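Long-range contacts in proteophosphoglycan (Silicibacter pomeroyi DSS-3, PDB 2RE3), which is of unknown function but belongs to the DUF1285 family, whose new fold has repeated structural motifs, and may take part in signal transduction: residues A17-I22 with V64-S69; H31-P36 with V81-K86; I41-A46 with V87-D92; D93-A98 with A149-L154; R108-T113 with F174-S179. One frame throughout, in Å; residues are numbered along the deposited sequence.

Contacts 1, 2 and 3 interleave along the chain within the N-terminal half; contact 4 follows them, and contact 5 crosses it in the C-terminal half. Contact 3 pairs parallel strands 37-45 and 86-91 in a mixed six-stranded sheet, and contact 4 pairs strands 96-104 and 151-155 in a second sheet with the same 3-2-1-6-5-4 strand order, consistent with the repeated motifs reported for the family. Their centres lie about 13 Å apart, and Ile45 touches Pro95 where the sheets meet. Contact 1 packs helix 15-21 on helix 61-68 beside the first sheet, contact 2 joins two of its loops, and contact 5, centred about 36 Å from contact 2, ties the second sheet to a three-stranded one.

Contact 1 (A17-I22 with V64-S69); sequences ASARAI and VRLFSS
Ile22, Leu66 and Phe67 carry most of this contact, with Ala19 filling in on the side of the first helix. Ile22 sends its two branches to different partners. CG2 lies anti to the backbone N and runs past Leu66 in the opposite direction, ending 4.1 Å from Leu66 CD1. The other branch, with CG1 beside the backbone N (chi1 -49°), carries its terminal methyl to the ring of Phe67, where Ile22 CD1 is 3.6 Å from Phe67 CE1; the two side chains lie nearly perpendicular.

Leu66 turns its other methyl to the backbone of the first helix, placing CD2 against the carbonyl O of Ala19, while Ala19 CB comes within 4.1 Å of that same Leu66 CD2. The same alanine methyl also reaches the far end of the aromatic ring, with Ala19 CB 3.9 Å from Phe67 CZ. Ser18 CB meets the ring at its edge, and the hydroxyl of Ser18 bonds back to the carbonyl of Gly14. No hydrogen bond joins the two segments, so the interface is held by apolar packing.

The axes of helix segments 17-21 and 64-68 pass 10.3 Å apart at 65°. Behind them, Phe67 also rests on Trp51 of strand 51-53, and Ile22, just past the end of its helix, touches Ile70 ahead of strand 71-74.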
# COMPACT_ATOMS: atom_id res chain seq x y z
N ALA A 17 22.69 -8.03 -7.12
CA ALA A 17 23.08 -7.69 -8.49
C ALA A 17 21.91 -6.96 -9.14
O ALA A 17 22.11 -5.95 -9.81
CB ALA A 17 23.48 -8.92 -9.30
N SER A 18 20.71 -7.43 -8.90
CA SER A 18 19.54 -6.84 -9.51
C SER A 18 19.32 -5.43 -9.02
O SER A 18 18.98 -4.56 -9.81
CB SER A 18 18.31 -7.67 -9.20
OG SER A 18 18.47 -8.94 -9.77
N ALA A 19 19.51 -5.22 -7.72
CA ALA A 19 19.42 -3.89 -7.12
C ALA A 19 20.47 -2.89 -7.71
O ALA A 19 20.21 -1.69 -7.81
CB ALA A 19 19.56 -3.99 -5.59
N ARG A 20 21.63 -3.40 -8.08
CA ARG A 20 22.66 -2.58 -8.68
C ARG A 20 22.29 -2.19 -10.11
O ARG A 20 22.65 -1.12 -10.57
CB ARG A 20 24.02 -3.29 -8.62
CG ARG A 20 24.67 -3.26 -7.22
CD ARG A 20 26.12 -3.74 -7.23
NE ARG A 20 26.32 -5.14 -7.65
CZ ARG A 20 26.32 -6.21 -6.83
NH1 ARG A 20 26.13 -6.06 -5.52
NH2 ARG A 20 26.53 -7.43 -7.33
N ALA A 21 21.53 -3.04 -10.80
CA ALA A 21 21.05 -2.74 -12.17
C ALA A 21 19.94 -1.67 -12.19
O ALA A 21 19.78 -0.99 -13.19
CB ALA A 21 20.57 -4.00 -12.85
N ILE A 22 19.18 -1.53 -11.11
CA ILE A 22 18.13 -0.52 -11.04
C ILE A 22 18.70 0.83 -10.61
O ILE A 22 19.60 0.92 -9.78
CB ILE A 22 17.02 -0.87 -10.00
CG1 ILE A 22 16.52 -2.29 -10.15
CG2 ILE A 22 15.82 0.08 -10.13
CD1 ILE A 22 15.82 -2.77 -8.93
N VAL A 64 14.67 -1.77 -0.16
CA VAL A 64 13.25 -1.98 -0.20
C VAL A 64 12.58 -0.81 -0.97
O VAL A 64 11.60 -1.04 -1.69
CB VAL A 64 12.67 -2.16 1.23
CG1 VAL A 64 11.18 -2.11 1.19
CG2 VAL A 64 13.15 -3.49 1.84
N ARG A 65 13.09 0.41 -0.85
CA ARG A 65 12.51 1.56 -1.57
C ARG A 65 12.76 1.44 -3.07
O ARG A 65 11.88 1.73 -3.89
CB ARG A 65 13.14 2.85 -1.11
CG ARG A 65 12.46 3.53 0.05
CD ARG A 65 13.16 4.85 0.37
NE ARG A 65 14.01 4.60 1.51
CZ ARG A 65 15.30 4.86 1.61
NH1 ARG A 65 15.99 5.49 0.66
NH2 ARG A 65 15.91 4.51 2.71
N LEU A 66 13.95 0.97 -3.40
CA LEU A 66 14.38 0.80 -4.77
C LEU A 66 13.51 -0.23 -5.48
O LEU A 66 12.95 0.06 -6.54
CB LEU A 66 15.87 0.38 -4.78
CG LEU A 66 16.64 0.45 -6.09
CD1 LEU A 66 16.74 1.91 -6.54
CD2 LEU A 66 18.07 -0.18 -5.96
N PHE A 67 13.34 -1.42 -4.90
CA PHE A 67 12.51 -2.43 -5.54
C PHE A 67 11.06 -1.99 -5.55
O PHE A 67 10.32 -2.34 -6.45
CB PHE A 67 12.61 -3.80 -4.86
CG PHE A 67 13.86 -4.55 -5.17
CD1 PHE A 67 14.18 -4.88 -6.46
CD2 PHE A 67 14.71 -4.96 -4.16
CE1 PHE A 67 15.34 -5.58 -6.75
CE2 PHE A 67 15.86 -5.66 -4.44
CZ PHE A 67 16.16 -5.96 -5.75
N SER A 68 10.64 -1.25 -4.53
CA SER A 68 9.25 -0.83 -4.42
C SER A 68 8.92 0.15 -5.53
O SER A 68 7.78 0.23 -5.95
CB SER A 68 8.96 -0.17 -3.06
OG SER A 68 8.85 -1.16 -2.03
N SER A 69 9.92 0.91 -5.99
CA SER A 69 9.72 1.85 -7.09
C SER A 69 9.30 1.14 -8.40
O SER A 69 8.72 1.79 -9.28
CB SER A 69 10.96 2.71 -7.34
OG SER A 69 12.03 2.02 -8.00

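Contact 2 (H31-P36 with V81-K86); sequences HLWNPP and VTPVEK
A proline lies flat over a tryptophan here: Pro83 CD stands 3.8 Å from the centroid of the six-membered ring of Trp33 and only 4° off the ring normal, a CH-pi contact almost directly over the face. Pro83 CG covers the same face, 3.7 Å from Trp33 CE2, and the two side chains run alongside each other in the same direction. At the rim of the indole, near its plane, Trp33 CZ3 meets the carbonyl O of Val81. Chi1 of -54° sets Trp33 CG beside its backbone N and chi2 of -31° turns the indole face to Pro83.

Pro35 is the second point of close contact. It pushes its ring into the bend made by residues 82-86, with Pro35 CG 3.3 Å from Thr82 O and 3.5 Å from Glu85 O. Pro35 CD rests on Val81 CG1 at 3.8 Å, and Pro35 CG also touches Lys86 CB. The bend is closed by the backbone bond from Thr82 N to Glu85 O, 2.9 Å, and Thr82 OG1 accepts a 3.0 Å bond from Glu85 N in an ST motif.

No direct hydrogen bond spans the segments; a water donates to Pro35 O and accepts weakly from Lys86 NZ. That ammonium has its stronger partner in Glu74, with which it forms a salt bridge, and it makes a cation-pi contact with Tyr79. The 31-36 loop thus lies against the turn between strands 77-81 and 86-91, just before its own chain enters strand 37-45, while Val81 also packs on Lys72 of strand 71-74.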
# COMPACT_ATOMS: atom_id res chain seq x y z
N HIS A 31 3.82 1.14 -16.14
CA HIS A 31 2.77 0.78 -17.07
C HIS A 31 3.07 1.20 -18.49
O HIS A 31 2.26 0.97 -19.38
CB HIS A 31 1.40 1.26 -16.58
CG HIS A 31 0.90 0.52 -15.36
ND1 HIS A 31 0.11 -0.60 -15.45
CD2 HIS A 31 1.10 0.74 -14.04
CE1 HIS A 31 -0.18 -1.03 -14.23
NE2 HIS A 31 0.43 -0.24 -13.35
N LEU A 32 4.25 1.78 -18.72
CA LEU A 32 4.75 1.94 -20.08
C LEU A 32 5.38 0.66 -20.60
O LEU A 32 5.55 0.49 -21.82
CB LEU A 32 5.78 3.05 -20.18
CG LEU A 32 5.31 4.49 -20.06
CD1 LEU A 32 6.57 5.36 -20.08
CD2 LEU A 32 4.35 4.84 -21.19
N TRP A 33 5.71 -0.26 -19.68
CA TRP A 33 6.57 -1.39 -19.99
C TRP A 33 5.83 -2.72 -19.98
O TRP A 33 5.04 -3.00 -19.09
CB TRP A 33 7.72 -1.43 -18.99
CG TRP A 33 8.48 -0.15 -18.90
CD1 TRP A 33 8.67 0.75 -19.91
CD2 TRP A 33 9.13 0.39 -17.74
NE1 TRP A 33 9.41 1.82 -19.45
CE2 TRP A 33 9.71 1.62 -18.12
CE3 TRP A 33 9.29 -0.05 -16.43
CZ2 TRP A 33 10.42 2.42 -17.23
CZ3 TRP A 33 10.02 0.72 -15.56
CH2 TRP A 33 10.58 1.95 -15.96
N ASN A 34 6.10 -3.53 -21.00
CA ASN A 34 5.52 -4.88 -21.09
C ASN A 34 6.55 -5.88 -21.56
O ASN A 34 6.41 -6.48 -22.63
CB ASN A 34 4.29 -4.87 -21.97
CG ASN A 34 3.17 -4.11 -21.34
OD1 ASN A 34 2.82 -3.02 -21.78
ND2 ASN A 34 2.64 -4.65 -20.25
N PRO A 35 7.59 -6.05 -20.75
CA PRO A 35 8.64 -6.99 -21.05
C PRO A 35 8.15 -8.42 -20.86
O PRO A 35 7.13 -8.63 -20.22
CB PRO A 35 9.70 -6.66 -20.02
CG PRO A 35 8.89 -6.19 -18.83
CD PRO A 35 7.84 -5.35 -19.47
N PRO A 36 8.87 -9.39 -21.39
CA PRO A 36 8.35 -10.75 -21.22
C PRO A 36 8.61 -11.19 -19.79
O PRO A 36 9.54 -10.72 -19.16
CB PRO A 36 9.14 -11.56 -22.25
CG PRO A 36 10.41 -10.79 -22.47
CD PRO A 36 10.18 -9.36 -22.09
N VAL A 81 9.00 -4.72 -12.40
CA VAL A 81 9.05 -4.54 -13.83
C VAL A 81 10.01 -3.42 -14.19
O VAL A 81 9.92 -2.33 -13.67
CB VAL A 81 7.66 -4.21 -14.36
CG1 VAL A 81 7.66 -4.04 -15.89
CG2 VAL A 81 6.69 -5.32 -13.93
N THR A 82 10.94 -3.72 -15.09
CA THR A 82 11.79 -2.75 -15.73
C THR A 82 11.42 -2.80 -17.23
O THR A 82 10.64 -3.65 -17.64
CB THR A 82 13.28 -3.13 -15.56
OG1 THR A 82 13.50 -4.40 -16.19
CG2 THR A 82 13.68 -3.19 -14.10
N PRO A 83 12.02 -1.93 -18.05
CA PRO A 83 11.78 -2.02 -19.50
C PRO A 83 12.19 -3.35 -20.14
O PRO A 83 11.68 -3.68 -21.22
CB PRO A 83 12.66 -0.90 -20.09
CG PRO A 83 12.91 0.03 -18.96
CD PRO A 83 12.93 -0.83 -17.70
N VAL A 84 13.09 -4.11 -19.52
CA VAL A 84 13.57 -5.34 -20.14
C VAL A 84 13.11 -6.62 -19.46
O VAL A 84 13.05 -7.68 -20.11
CB VAL A 84 15.12 -5.32 -20.36
CG1 VAL A 84 15.45 -4.27 -21.41
CG2 VAL A 84 15.89 -5.05 -19.05
N GLU A 85 12.73 -6.52 -18.19
CA GLU A 85 12.44 -7.70 -17.38
C GLU A 85 11.22 -7.50 -16.50
O GLU A 85 10.98 -6.42 -16.01
CB GLU A 85 13.65 -7.99 -16.51
CG GLU A 85 13.51 -9.25 -15.69
CD GLU A 85 14.84 -9.81 -15.17
OE1 GLU A 85 15.66 -9.03 -14.61
OE2 GLU A 85 15.05 -11.04 -15.30
N LYS A 86 10.46 -8.58 -16.28
CA LYS A 86 9.35 -8.63 -15.34
C LYS A 86 9.41 -9.92 -14.49
O LYS A 86 9.38 -11.02 -15.06
CB LYS A 86 8.02 -8.61 -16.09
CG LYS A 86 6.85 -9.24 -15.35
CD LYS A 86 5.46 -8.76 -15.83
CE LYS A 86 4.88 -9.62 -16.95
NZ LYS A 86 3.40 -9.35 -17.17
O HOH W 1 4.75 -7.64 -19.31

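Contact 3 (I41-A46 with V87-D92); sequences IDMRIA and VGIRVD
Two salt bridges run in opposite senses between the strands: Asp42 to Arg90, and Arg44 to Asp92. Asp42 OD1 is 2.8 Å from Arg90 NH2, the carboxylate sitting at the edge of the guanidinium with its plane turned 53° from it. Arg44 NH1 gives a bond of 2.9 Å to Asp92 OD2, met on the syn side, and here the flat groups are only 17° apart. Arg44 CG lies anti to the backbone N (chi1 171°) and the chain bends at chi3, which swings the guanidinium across to Asp92. Arg44 CB lies over a face of the Arg90 guanidinium, toward its rim; the two like charges come close, but the carboxylates on either flank probably offset their repulsion.

Beneath these, the backbones pair in parallel register. Arg90 N bonds to Met43 O at 2.9 Å, Ile45 N to Arg90 O at 3.0 Å, and Asp92 N to Ile45 O, so Arg90 is gripped through both its N and its O by residues flanking Arg44. Ile41 N reaches Gly88 O beyond the corner that the first strand turns at Asp42, the centre of an inverse gamma turn.

On the face opposite the arginines, Ile89 fills the space between neighbours: Ile89 CG2 is 3.8 Å from Met43 CB, and Ile89 CD1 is 3.6 Å from Ile45 CD1. Strand 51-53 continues the sheet beyond 37-45, with Met43 and Ile45 on Trp51, and strand 77-81 continues it beyond 86-91, with Ile89 on Leu80.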
# COMPACT_ATOMS: atom_id res chain seq x y z
N ILE A 41 10.36 -14.76 -8.50
CA ILE A 41 11.52 -14.83 -7.62
C ILE A 41 11.02 -15.13 -6.23
O ILE A 41 9.85 -14.98 -5.94
CB ILE A 41 12.38 -13.54 -7.64
CG1 ILE A 41 11.54 -12.29 -7.36
CG2 ILE A 41 13.12 -13.41 -8.99
CD1 ILE A 41 12.39 -11.04 -7.32
N ASP A 42 11.91 -15.57 -5.36
CA ASP A 42 11.51 -15.92 -4.01
C ASP A 42 11.50 -14.63 -3.16
O ASP A 42 12.34 -14.40 -2.27
CB ASP A 42 12.43 -17.01 -3.45
CG ASP A 42 11.83 -17.72 -2.24
OD1 ASP A 42 10.95 -17.14 -1.56
OD2 ASP A 42 12.26 -18.87 -1.98
N MSE A 43 10.51 -13.81 -3.45
CA MSE A 43 10.34 -12.56 -2.76
C MSE A 43 8.90 -12.48 -2.26
O MSE A 43 7.96 -12.77 -3.00
CB MSE A 43 10.66 -11.38 -3.69
CG MSE A 43 10.82 -10.02 -2.99
SE MSE A 43 12.49 -9.90 -1.98
CE MSE A 43 13.55 -9.03 -3.34
N ARG A 44 8.74 -12.05 -1.01
CA ARG A 44 7.45 -11.94 -0.37
C ARG A 44 7.43 -10.66 0.44
O ARG A 44 8.33 -10.46 1.23
CB ARG A 44 7.24 -13.11 0.56
CG ARG A 44 6.02 -13.01 1.43
CD ARG A 44 5.69 -14.37 2.07
NE ARG A 44 6.69 -14.73 3.07
CZ ARG A 44 6.69 -14.31 4.33
NH1 ARG A 44 5.73 -13.53 4.78
NH2 ARG A 44 7.66 -14.68 5.16
N ILE A 45 6.43 -9.81 0.21
CA ILE A 45 6.17 -8.65 1.05
C ILE A 45 5.19 -9.04 2.13
O ILE A 45 3.99 -9.25 1.87
CB ILE A 45 5.57 -7.48 0.24
CG1 ILE A 45 6.46 -7.16 -0.98
CG2 ILE A 45 5.39 -6.26 1.14
CD1 ILE A 45 5.94 -6.05 -1.87
N ALA A 46 5.69 -9.17 3.35
CA ALA A 46 4.80 -9.54 4.47
C ALA A 46 3.77 -8.44 4.74
O ALA A 46 3.96 -7.29 4.36
CB ALA A 46 5.59 -9.86 5.75
N VAL A 87 9.44 -9.78 -13.16
CA VAL A 87 9.41 -10.93 -12.29
C VAL A 87 8.26 -10.87 -11.31
O VAL A 87 7.89 -9.80 -10.80
CB VAL A 87 10.73 -11.08 -11.52
CG1 VAL A 87 11.84 -11.44 -12.48
CG2 VAL A 87 11.06 -9.82 -10.74
N GLY A 88 7.71 -12.03 -11.01
CA GLY A 88 6.61 -12.14 -10.06
C GLY A 88 7.06 -12.17 -8.60
O GLY A 88 8.02 -12.86 -8.27
N ILE A 89 6.37 -11.41 -7.73
CA ILE A 89 6.57 -11.53 -6.28
C ILE A 89 5.28 -11.89 -5.59
O ILE A 89 4.22 -11.81 -6.16
CB ILE A 89 7.19 -10.25 -5.63
CG1 ILE A 89 6.24 -9.08 -5.69
CG2 ILE A 89 8.44 -9.85 -6.34
CD1 ILE A 89 6.66 -8.01 -4.76
N ARG A 90 5.40 -12.31 -4.34
CA ARG A 90 4.30 -12.74 -3.51
C ARG A 90 3.99 -11.59 -2.60
O ARG A 90 4.90 -11.02 -2.01
CB ARG A 90 4.71 -13.93 -2.66
CG ARG A 90 4.18 -15.28 -3.11
CD ARG A 90 4.57 -16.40 -2.11
NE ARG A 90 6.00 -16.64 -2.26
CZ ARG A 90 6.85 -16.96 -1.28
NH1 ARG A 90 6.43 -17.11 -0.03
NH2 ARG A 90 8.12 -17.13 -1.57
N VAL A 91 2.72 -11.25 -2.45
CA VAL A 91 2.35 -10.21 -1.50
C VAL A 91 1.26 -10.78 -0.62
O VAL A 91 0.22 -11.20 -1.11
CB VAL A 91 1.87 -8.92 -2.19
CG1 VAL A 91 1.48 -7.90 -1.15
CG2 VAL A 91 2.95 -8.39 -3.15
N ASP A 92 1.52 -10.82 0.68
CA ASP A 92 0.64 -11.50 1.60
C ASP A 92 -0.66 -10.76 1.65
O ASP A 92 -1.70 -11.38 1.56
CB ASP A 92 1.25 -11.58 2.99
CG ASP A 92 2.28 -12.68 3.09
OD1 ASP A 92 2.39 -13.48 2.14
OD2 ASP A 92 2.99 -12.73 4.12
O HOH W 2 6.95 -14.93 -6.37

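Contact 4 (D93-A98 with A149-L154); sequences DAPFVA and AGLEAL
Leu154 N donates to Phe96 O across 2.8 Å, one of two short rungs between the strands; the other takes Ala98 N to Leu154 O, also at 2.8 Å, with the donor above the carbonyl plane. Leu154 is therefore held through both its N and its O by residues on either side of Val97. Phe96 O also receives a CA-H...O contact from Ala153 CA, and Phe96 N bonds only weakly to Glu152 O.

These bonds make strands 96-98 and 151-154 a parallel pair, twisted by 48° between the short segments, at the middle of a mixed sheet whose strand order repeats that of the N-terminal sheet.

Phe96 CB and Ala153 CB meet at 3.8 Å on one face. With Phe96 CG beside its backbone N (chi1 -57°), the ring swings back along the partner strand until Phe96 CE2 lies 3.7 Å from Leu151 CB, the side chains meeting at a slant. Pro95 CG packs on the same Leu151 CB at 4.0 Å. On the other face Leu154 CD2 touches Asp93 OD2, whose carboxylate is held by Arg47 and Tyr144. Leu151 and Phe96 both extend onto Leu71 of strand 71-74.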
# COMPACT_ATOMS: atom_id res chain seq x y z
N ASP A 93 -0.58 -9.44 1.77
CA ASP A 93 -1.74 -8.59 1.88
C ASP A 93 -1.62 -7.38 0.93
O ASP A 93 -1.96 -7.49 -0.23
CB ASP A 93 -1.93 -8.19 3.35
CG ASP A 93 -3.29 -7.60 3.63
OD1 ASP A 93 -4.08 -7.45 2.70
OD2 ASP A 93 -3.57 -7.29 4.80
N ALA A 94 -1.12 -6.24 1.41
CA ALA A 94 -0.94 -5.09 0.53
C ALA A 94 0.55 -4.93 0.31
O ALA A 94 1.35 -5.36 1.14
CB ALA A 94 -1.54 -3.85 1.15
N PRO A 95 0.94 -4.35 -0.84
CA PRO A 95 2.35 -4.08 -1.08
C PRO A 95 2.96 -3.04 -0.14
O PRO A 95 4.20 -2.96 -0.00
CB PRO A 95 2.37 -3.58 -2.53
CG PRO A 95 0.95 -3.13 -2.82
CD PRO A 95 0.09 -3.97 -1.99
N PHE A 96 2.10 -2.24 0.51
CA PHE A 96 2.59 -1.19 1.42
C PHE A 96 1.86 -1.16 2.75
O PHE A 96 0.75 -1.65 2.87
CB PHE A 96 2.46 0.17 0.77
CG PHE A 96 3.18 0.30 -0.54
CD1 PHE A 96 4.56 0.26 -0.60
CD2 PHE A 96 2.48 0.55 -1.70
CE1 PHE A 96 5.21 0.42 -1.79
CE2 PHE A 96 3.13 0.72 -2.91
CZ PHE A 96 4.51 0.65 -2.95
N VAL A 97 2.52 -0.60 3.74
CA VAL A 97 1.89 -0.27 4.99
C VAL A 97 1.93 1.25 5.14
O VAL A 97 2.98 1.84 4.99
CB VAL A 97 2.61 -0.92 6.18
CG1 VAL A 97 2.17 -0.26 7.48
CG2 VAL A 97 2.35 -2.45 6.21
N ALA A 98 0.77 1.85 5.44
CA ALA A 98 0.67 3.26 5.81
C ALA A 98 1.08 3.42 7.27
O ALA A 98 0.42 2.86 8.15
CB ALA A 98 -0.78 3.79 5.61
N ALA A 149 -1.64 3.36 -8.91
CA ALA A 149 -1.72 2.32 -9.92
C ALA A 149 -2.19 0.98 -9.36
O ALA A 149 -1.73 -0.08 -9.79
CB ALA A 149 -0.38 2.19 -10.62
N GLY A 150 -3.12 1.03 -8.42
CA GLY A 150 -3.69 -0.17 -7.78
C GLY A 150 -2.89 -0.70 -6.62
O GLY A 150 -3.25 -1.71 -6.01
N LEU A 151 -1.76 -0.07 -6.33
CA LEU A 151 -0.97 -0.52 -5.23
C LEU A 151 -1.54 0.17 -3.98
O LEU A 151 -1.58 1.40 -3.92
CB LEU A 151 0.48 -0.15 -5.41
CG LEU A 151 1.16 -0.59 -6.70
CD1 LEU A 151 2.53 0.07 -6.73
CD2 LEU A 151 1.26 -2.13 -6.82
N GLU A 152 -1.96 -0.63 -3.00
CA GLU A 152 -2.57 -0.11 -1.82
C GLU A 152 -1.66 -0.25 -0.62
O GLU A 152 -0.79 -1.11 -0.59
CB GLU A 152 -3.85 -0.86 -1.54
CG GLU A 152 -4.96 -0.52 -2.47
CD GLU A 152 -6.23 -1.25 -2.09
OE1 GLU A 152 -6.19 -2.49 -1.99
OE2 GLU A 152 -7.25 -0.57 -1.87
N ALA A 153 -1.90 0.61 0.37
CA ALA A 153 -1.27 0.54 1.67
C ALA A 153 -2.29 0.06 2.75
O ALA A 153 -3.40 0.61 2.89
CB ALA A 153 -0.72 1.90 2.04
N LEU A 154 -1.91 -0.96 3.51
CA LEU A 154 -2.66 -1.34 4.70
C LEU A 154 -2.36 -0.30 5.77
O LEU A 154 -1.20 -0.02 6.06
CB LEU A 154 -2.23 -2.71 5.20
CG LEU A 154 -2.98 -3.25 6.41
CD1 LEU A 154 -4.43 -3.54 6.04
CD2 LEU A 154 -2.28 -4.51 6.92

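Contact 5 (R108-T113 with F174-S179); sequences RKQVLT and FGLWSS
Strand segments 111-113 and 174-178 run nearly perpendicular, at 95°, and approach to 5.9 Å between axes, so they meet at a corner and form no ladder. The one backbone-to-backbone hydrogen bond goes from Ser179 N to Gln110 O, 3.0 Å, and Ser178 CA adds a CA-H...O contact to the same oxygen.

Side chains supply the other bonds. Gln110 NE2 gives a bond of 2.8 Å to Trp177 O, on a lone pair and within the amide's own plane; this nitrogen also bonds Leu166 O. Ser178 OG, anti to the backbone N (chi1 -174°), accepts from Leu112 N at 2.9 Å in a nearly straight bond and bonds Ala124 O as well.

Arg108 runs its aliphatic part over a face of Trp177, a CH-pi contact with Arg108 CG 3.6 Å from the centroid of the five-membered ring. Beyond it the guanidinium stands 75° to the ring, and Arg108 NE and Trp177 NE1 share the carboxylate oxygen of Glu170. The Leu112 and Leu176 side chains lie nearly perpendicular, Leu112 CD1 4.0 Å from Leu176 CD1.

This is a corner between two sheets, the second six-stranded one and the three-stranded antiparallel one, with helix 157-164 packing on both leucines through Leu163.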
# COMPACT_ATOMS: atom_id res chain seq x y z
N ARG A 108 -16.10 18.08 7.35
CA ARG A 108 -16.35 17.47 6.05
C ARG A 108 -15.42 18.00 4.98
O ARG A 108 -15.32 17.41 3.93
CB ARG A 108 -17.83 17.63 5.64
CG ARG A 108 -18.75 16.73 6.47
CD ARG A 108 -20.17 17.16 6.34
NE ARG A 108 -21.17 16.18 6.78
CZ ARG A 108 -22.39 16.54 7.21
NH1 ARG A 108 -22.75 17.82 7.26
NH2 ARG A 108 -23.28 15.61 7.59
N LYS A 109 -14.70 19.07 5.28
CA LYS A 109 -13.71 19.63 4.37
C LYS A 109 -12.30 19.03 4.62
O LYS A 109 -11.34 19.41 3.93
CB LYS A 109 -13.70 21.17 4.47
CG LYS A 109 -14.98 21.86 3.90
CD LYS A 109 -15.25 23.25 4.51
N GLN A 110 -12.18 18.08 5.55
CA GLN A 110 -10.84 17.60 5.99
C GLN A 110 -10.11 16.80 4.90
O GLN A 110 -10.74 16.19 4.06
CB GLN A 110 -10.91 16.81 7.31
CG GLN A 110 -10.79 15.31 7.20
CD GLN A 110 -11.11 14.53 8.50
OE1 GLN A 110 -10.84 14.98 9.63
NE2 GLN A 110 -11.68 13.34 8.33
N VAL A 111 -8.78 16.86 4.91
CA VAL A 111 -7.95 16.11 3.98
C VAL A 111 -6.93 15.24 4.75
O VAL A 111 -6.23 15.71 5.67
CB VAL A 111 -7.19 17.06 3.00
CG1 VAL A 111 -6.38 16.24 1.98
CG2 VAL A 111 -8.16 17.99 2.29
N LEU A 112 -6.88 13.98 4.39
CA LEU A 112 -6.00 13.02 5.06
C LEU A 112 -4.86 12.65 4.12
O LEU A 112 -5.08 12.09 3.05
CB LEU A 112 -6.78 11.75 5.46
CG LEU A 112 -8.01 11.88 6.37
CD1 LEU A 112 -8.71 10.51 6.58
CD2 LEU A 112 -7.60 12.46 7.69
N THR A 113 -3.63 13.00 4.52
CA THR A 113 -2.43 12.62 3.77
C THR A 113 -1.66 11.51 4.51
O THR A 113 -1.22 11.66 5.66
CB THR A 113 -1.55 13.81 3.48
OG1 THR A 113 -2.28 14.71 2.66
CG2 THR A 113 -0.27 13.38 2.74
N PHE A 174 -20.15 4.65 9.76
CA PHE A 174 -19.02 5.35 10.34
C PHE A 174 -17.89 5.33 9.34
O PHE A 174 -17.60 4.31 8.77
CB PHE A 174 -18.58 4.68 11.63
CG PHE A 174 -17.35 5.28 12.20
CD1 PHE A 174 -17.44 6.36 13.06
CD2 PHE A 174 -16.11 4.78 11.86
CE1 PHE A 174 -16.30 6.95 13.57
CE2 PHE A 174 -14.97 5.34 12.37
CZ PHE A 174 -15.06 6.44 13.25
N GLY A 175 -17.25 6.46 9.12
CA GLY A 175 -16.16 6.52 8.14
C GLY A 175 -15.36 7.80 8.16
O GLY A 175 -15.39 8.56 9.15
N LEU A 176 -14.66 8.06 7.05
CA LEU A 176 -13.70 9.18 6.97
C LEU A 176 -13.99 10.09 5.79
O LEU A 176 -14.21 9.61 4.69
CB LEU A 176 -12.26 8.64 6.91
CG LEU A 176 -11.80 7.95 8.21
CD1 LEU A 176 -10.54 7.21 7.99
CD2 LEU A 176 -11.64 8.96 9.31
N TRP A 177 -14.08 11.39 6.06
CA TRP A 177 -14.11 12.40 5.03
C TRP A 177 -12.68 12.73 4.66
O TRP A 177 -11.89 13.00 5.54
CB TRP A 177 -14.77 13.67 5.52
CG TRP A 177 -16.27 13.59 5.53
CD1 TRP A 177 -17.06 13.29 6.60
CD2 TRP A 177 -17.14 13.81 4.43
NE1 TRP A 177 -18.37 13.31 6.23
CE2 TRP A 177 -18.46 13.62 4.89
CE3 TRP A 177 -16.93 14.16 3.09
CZ2 TRP A 177 -19.58 13.78 4.07
CZ3 TRP A 177 -18.06 14.32 2.26
CH2 TRP A 177 -19.36 14.13 2.76
N SER A 178 -12.35 12.66 3.38
CA SER A 178 -11.09 13.24 2.89
C SER A 178 -11.29 13.86 1.54
O SER A 178 -11.95 13.28 0.69
CB SER A 178 -9.99 12.19 2.82
OG SER A 178 -8.75 12.80 2.49
N SER A 179 -10.73 15.05 1.32
CA SER A 179 -10.76 15.70 -0.01
C SER A 179 -12.16 15.84 -0.57
O SER A 179 -12.33 15.70 -1.77
CB SER A 179 -9.91 14.95 -1.06
OG SER A 179 -8.56 14.82 -0.66